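PDB 1SZH: protein her-1 from Caenorhabditis elegans, which dictates male development as a secreted signalling protein, inhibiting tra-2a and probably acting directly in cell signalling during sex determination. Local coordinates for residues G49-Y52 with K53-N57; R130-K134 with D135-I139. The protein carries 2 engineered substitutions. All blocks are in the same frame, centred on the assembly; numbering follows the deposited sequence.

Both contacts are local, made between neighbours in sequence, but they sit at different points in two different helices. Contact 1 lies within helix 47-59 and is partly buried: unbroken backbone bonding, a CH-pi contact between a tyrosine and a glutamine, and a disulfide to helix 8-18. Contact 2 is a surface contact at the C-terminal end of helix 120-134, where the bonding pattern changes and the chain turns off into a loop, with charged side chains, a water and a bound acetate alongside. Their centres are about 20 Å apart and their nearest atoms about 9 Å, so the two do not touch.

Contact 1 of 2, residues G49-Y52 with K53-N57; sequences GYVY and KCLQN
The ring of Tyr52 is overlapped on one face by the side chain of Gln56, one helical turn on. Gln56 CG sits over the rim of the ring, 4.0 Å from its centroid, as a CH-pi contact, and the carboxamide lies against the CZ-OH end of the ring, its plane 23° from the ring's. With CG anti to the backbone N (chi1 167°), the Tyr52 ring stands out from the helix and leans only slightly toward its later residues, while the glutamine bends at chi2 to bring its amide against the ring. Tyr52 OH and Gln56 OE1 come within 3.6 Å, but their bonds go elsewhere: both reach the backbone of Ile68, the hydroxyl at its O and the amide oxygen at its N. Arg108 also bonds the hydroxyl, and Gln56 NE2 is bonded to Pro101 O.

Beneath the side chains runs regular alpha-helical bonding. Leu55 N to Val51 O is a nearly straight bond of 2.8 Å, and Gln56 N to Tyr52 O measures 2.9 Å. At the earlier end of the run, Lys53 N reaches Gly49 O at a longer 3.2 Å. The extended Lys53 chain passes the Tyr50 ring at its edge. Val51 and Leu55 point the same way, CG1 of the valine 3.9 Å from CD1 of the leucine; Leu55 also packs on Ala14 and Cys18 of helix 8-18, to which Cys54 is tied by its disulfide with Cys18. Helix 47-59 thus meets helix 8-18 through Leu55 and the Cys54 disulfide, while Val51 packs on Ile37 of a loop; the buried polar ends of Tyr52 and Gln56 are satisfied by backbone groups of neighbouring loops and by Arg108, which probably fixes how both side chains are turned.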
loop_
_atom_site.group_PDB
_atom_site.type_symbol
_atom_site.label_atom_id
_atom_site.label_comp_id
_atom_site.label_asym_id
_atom_site.label_seq_id
_atom_site.Cartn_x
_atom_site.Cartn_y
_atom_site.Cartn_z
ATOM N N GLY A 49 -10.518 3.376 1.133
ATOM C CA GLY A 49 -9.653 3.622 -0.009
ATOM C C GLY A 49 -9.533 5.103 -0.319
ATOM O O GLY A 49 -8.445 5.598 -0.635
ATOM N N TYR A 50 -10.646 5.822 -0.256
ATOM C CA TYR A 50 -10.577 7.256 -0.521
ATOM C C TYR A 50 -9.850 7.987 0.600
ATOM O O TYR A 50 -9.093 8.949 0.343
ATOM C CB TYR A 50 -11.990 7.791 -0.778
ATOM C CG TYR A 50 -12.616 7.118 -1.996
ATOM C CD1 TYR A 50 -13.926 6.669 -1.984
ATOM C CD2 TYR A 50 -11.860 6.899 -3.150
ATOM C CE1 TYR A 50 -14.476 5.994 -3.093
ATOM C CE2 TYR A 50 -12.392 6.232 -4.257
ATOM C CZ TYR A 50 -13.702 5.791 -4.221
ATOM O OH TYR A 50 -14.222 5.134 -5.321
ATOM N N VAL A 51 -10.030 7.540 1.841
ATOM C CA VAL A 51 -9.317 8.153 2.956
ATOM C C VAL A 51 -7.817 7.924 2.773
ATOM O O VAL A 51 -6.990 8.784 3.076
ATOM C CB VAL A 51 -9.798 7.571 4.292
ATOM C CG1 VAL A 51 -8.964 8.113 5.475
ATOM C CG2 VAL A 51 -11.281 7.901 4.462
ATOM N N TYR A 52 -7.448 6.747 2.283
ATOM C CA TYR A 52 -6.032 6.457 2.049
ATOM C C TYR A 52 -5.435 7.472 1.080
ATOM O O TYR A 52 -4.333 8.002 1.291
ATOM C CB TYR A 52 -5.886 5.054 1.457
ATOM C CG TYR A 52 -4.512 4.688 0.872
ATOM C CD1 TYR A 52 -3.605 3.902 1.577
ATOM C CD2 TYR A 52 -4.135 5.141 -0.401
ATOM C CE1 TYR A 52 -2.348 3.536 1.002
ATOM C CE2 TYR A 52 -2.909 4.800 -0.962
ATOM C CZ TYR A 52 -2.018 4.001 -0.250
ATOM O OH TYR A 52 -0.813 3.634 -0.815
ATOM N N LYS A 53 -6.179 7.758 0.011
ATOM C CA LYS A 53 -5.682 8.694 -0.990
ATOM C C LYS A 53 -5.594 10.103 -0.431
ATOM O O LYS A 53 -4.617 10.813 -0.683
ATOM C CB LYS A 53 -6.598 8.642 -2.213
ATOM C CG LYS A 53 -6.582 7.269 -2.853
ATOM C CD LYS A 53 -7.487 7.189 -4.051
ATOM C CE LYS A 53 -7.382 5.818 -4.708
ATOM N NZ LYS A 53 -8.206 5.724 -5.955
ATOM N N CYS A 54 -6.592 10.493 0.353
ATOM C CA CYS A 54 -6.585 11.819 0.970
ATOM C C CYS A 54 -5.359 11.930 1.908
ATOM O O CYS A 54 -4.615 12.920 1.872
ATOM C CB CYS A 54 -7.897 12.007 1.731
ATOM S SG CYS A 54 -8.134 13.632 2.499
ATOM N N LEU A 55 -5.152 10.930 2.769
ATOM C CA LEU A 55 -4.019 10.974 3.680
ATOM C C LEU A 55 -2.682 11.046 2.944
ATOM O O LEU A 55 -1.806 11.827 3.304
ATOM C CB LEU A 55 -4.036 9.770 4.648
ATOM C CG LEU A 55 -5.219 9.766 5.623
ATOM C CD1 LEU A 55 -5.149 8.451 6.424
ATOM C CD2 LEU A 55 -5.165 10.947 6.576
ATOM N N GLN A 56 -2.512 10.230 1.911
ATOM C CA GLN A 56 -1.262 10.268 1.158
ATOM C C GLN A 56 -1.001 11.656 0.557
ATOM O O GLN A 56 0.124 12.159 0.585
ATOM C CB GLN A 56 -1.301 9.236 0.038
ATOM C CG GLN A 56 -1.165 7.806 0.532
ATOM C CD GLN A 56 0.036 7.113 -0.098
ATOM O OE1 GLN A 56 0.171 7.063 -1.320
ATOM N NE2 GLN A 56 0.906 6.561 0.735
ATOM N N ASN A 57 -2.064 12.258 0.035
ATOM C CA ASN A 57 -1.955 13.572 -0.584
ATOM C C ASN A 57 -1.548 14.640 0.428
ATOM O O ASN A 57 -0.809 15.563 0.078
ATOM C CB ASN A 57 -3.275 13.939 -1.288
ATOM C CG ASN A 57 -3.451 13.224 -2.628
ATOM O OD1 ASN A 57 -4.469 13.406 -3.317
ATOM N ND2 ASN A 57 -2.473 12.402 -3.002
#

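Contact 2 of 2, residues R130-K134 with D135-I139. With ACT (acetate ion), chain D.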
loop_
_atom_site.group_PDB
_atom_site.type_symbol
_atom_site.label_atom_id
_atom_site.label_comp_id
_atom_site.label_asym_id
_atom_site.label_seq_id
_atom_site.Cartn_x
_atom_site.Cartn_y
_atom_site.Cartn_z
ATOM N N ARG A 130 3.018 -3.381 -11.216
ATOM C CA ARG A 130 2.853 -1.967 -10.902
ATOM C C ARG A 130 3.010 -1.103 -12.160
ATOM O O ARG A 130 2.253 -0.150 -12.348
ATOM C CB ARG A 130 3.855 -1.520 -9.839
ATOM C CG ARG A 130 3.613 -2.126 -8.438
ATOM C CD ARG A 130 4.599 -1.498 -7.432
ATOM N NE ARG A 130 4.329 -0.074 -7.283
ATOM C CZ ARG A 130 5.254 0.867 -7.145
ATOM N NH1 ARG A 130 6.547 0.552 -7.130
ATOM N NH2 ARG A 130 4.878 2.138 -7.035
ATOM N N SER A 131 3.997 -1.436 -12.996
ATOM C CA SER A 131 4.225 -0.694 -14.243
ATOM C C SER A 131 3.019 -0.810 -15.169
ATOM O O SER A 131 2.581 0.189 -15.741
ATOM C CB SER A 131 5.474 -1.219 -14.958
ATOM O OG SER A 131 6.640 -0.840 -14.247
ATOM N N LEU A 132 2.471 -2.015 -15.321
ATOM C CA LEU A 132 1.293 -2.193 -16.180
ATOM C C LEU A 132 0.089 -1.378 -15.656
ATOM O O LEU A 132 -0.662 -0.791 -16.448
ATOM C CB LEU A 132 0.913 -3.674 -16.279
ATOM C CG LEU A 132 1.776 -4.535 -17.213
ATOM C CD1 LEU A 132 1.210 -5.942 -17.210
ATOM C CD2 LEU A 132 1.777 -3.959 -18.626
ATOM N N ARG A 133 -0.100 -1.344 -14.335
ATOM C CA ARG A 133 -1.197 -0.557 -13.738
ATOM C C ARG A 133 -0.976 0.928 -14.114
ATOM O O ARG A 133 -1.894 1.627 -14.558
ATOM C CB ARG A 133 -1.179 -0.745 -12.205
ATOM C CG ARG A 133 -2.463 -0.336 -11.419
ATOM C CD ARG A 133 -2.639 1.180 -11.268
ATOM N NE ARG A 133 -1.432 1.847 -10.783
ATOM C CZ ARG A 133 -1.159 3.126 -10.998
ATOM N NH1 ARG A 133 -2.021 3.880 -11.686
ATOM N NH2 ARG A 133 -0.020 3.644 -10.580
ATOM N N LYS A 134 0.252 1.396 -13.939
ATOM C CA LYS A 134 0.626 2.775 -14.271
ATOM C C LYS A 134 0.378 3.048 -15.767
ATOM O O LYS A 134 0.001 4.164 -16.151
ATOM C CB LYS A 134 2.106 2.975 -13.932
ATOM C CG LYS A 134 2.729 4.284 -14.393
ATOM C CD LYS A 134 2.374 5.412 -13.472
ATOM C CE LYS A 134 3.205 6.648 -13.775
ATOM N NZ LYS A 134 2.930 7.735 -12.798
ATOM N N ASP A 135 0.565 2.025 -16.596
ATOM C CA ASP A 135 0.364 2.154 -18.052
ATOM C C ASP A 135 -1.092 2.090 -18.523
ATOM O O ASP A 135 -1.361 2.119 -19.722
ATOM C CB ASP A 135 1.191 1.101 -18.792
ATOM C CG ASP A 135 2.693 1.385 -18.731
ATOM O OD1 ASP A 135 3.088 2.513 -18.360
ATOM O OD2 ASP A 135 3.471 0.482 -19.069
ATOM N N GLY A 136 -2.035 1.992 -17.593
ATOM C CA GLY A 136 -3.428 1.989 -18.000
ATOM C C GLY A 136 -4.146 0.657 -18.071
ATOM O O GLY A 136 -5.323 0.609 -18.473
ATOM N N ILE A 137 -3.460 -0.418 -17.702
ATOM C CA ILE A 137 -4.068 -1.743 -17.707
ATOM C C ILE A 137 -4.723 -2.004 -16.354
ATOM O O ILE A 137 -4.080 -1.856 -15.307
ATOM C CB ILE A 137 -3.021 -2.856 -17.936
ATOM C CG1 ILE A 137 -2.257 -2.609 -19.244
ATOM C CG2 ILE A 137 -3.698 -4.213 -17.924
ATOM C CD1 ILE A 137 -3.123 -2.668 -20.487
ATOM N N LYS A 138 -6.007 -2.351 -16.360
ATOM C CA LYS A 138 -6.696 -2.689 -15.115
ATOM C C LYS A 138 -6.109 -4.072 -14.839
ATOM O O LYS A 138 -6.585 -5.066 -15.358
ATOM C CB LYS A 138 -8.211 -2.797 -15.341
ATOM C CG LYS A 138 -8.967 -3.284 -14.118
ATOM C CD LYS A 138 -10.458 -3.425 -14.372
ATOM C CE LYS A 138 -11.198 -3.745 -13.078
ATOM N NZ LYS A 138 -10.684 -4.992 -12.440
ATOM N N ILE A 139 -5.060 -4.127 -14.023
ATOM C CA ILE A 139 -4.369 -5.386 -13.754
ATOM C C ILE A 139 -5.186 -6.594 -13.307
ATOM O O ILE A 139 -4.798 -7.732 -13.593
ATOM C CB ILE A 139 -3.199 -5.160 -12.775
ATOM C CG1 ILE A 139 -3.661 -4.317 -11.587
ATOM C CG2 ILE A 139 -2.052 -4.502 -13.520
ATOM C CD1 ILE A 139 -2.548 -3.947 -10.618
HETATM C C ACT D . -0.418 7.104 -10.864
HETATM O O ACT D . -1.348 7.645 -11.603
HETATM O OXT ACT D . 0.710 6.654 -11.273
HETATM C CH3 ACT D . -0.598 6.951 -9.391
HETATM O O HOH W 1 -4.644 0.949 -14.495
#
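A Schellman motif ends helix 120-134, with Gly136 taking the positive phi (101°) that turns the chain away. Two hydrogen bonds close the turn: Ile137 N to Leu132 O, 3.1 Å, and Gly136 N to Arg133 O, where the donor stands above the carbonyl plane. These backbone angles leave little room for a side chain next to Asp135 O, and glycine has none. Beyond the turn, Ile139 comes back against the helix: its CD1 meets Arg133 CG at 3.7 Å, the two side chains crossing at an angle, while its CG2 touches Leu132 CB.

Arg133 bends at chi2 and chi3, carrying its guanidinium away from the turn. NE makes a salt bridge with Asp72, which Arg130 also binds, and NH2 points almost straight (175°) at an oxygen of an acetate ion, probably from the crystallisation liquor. That same oxygen, OXT, takes a bond of 2.9 Å from Lys134 NZ, so two cationic groups share it, and CB of Lys134 lies over one face of the guanidinium. With an alanine in place of Arg133, Asp72 would probably be left with Arg130 as its remaining arginine partner, and the loss of CG is likely to open a gap beside Ile139 CD1. On the backbone, a water donates to Arg133 O at 2.8 Å and, more weakly, to Ile137 O at 3.0 Å.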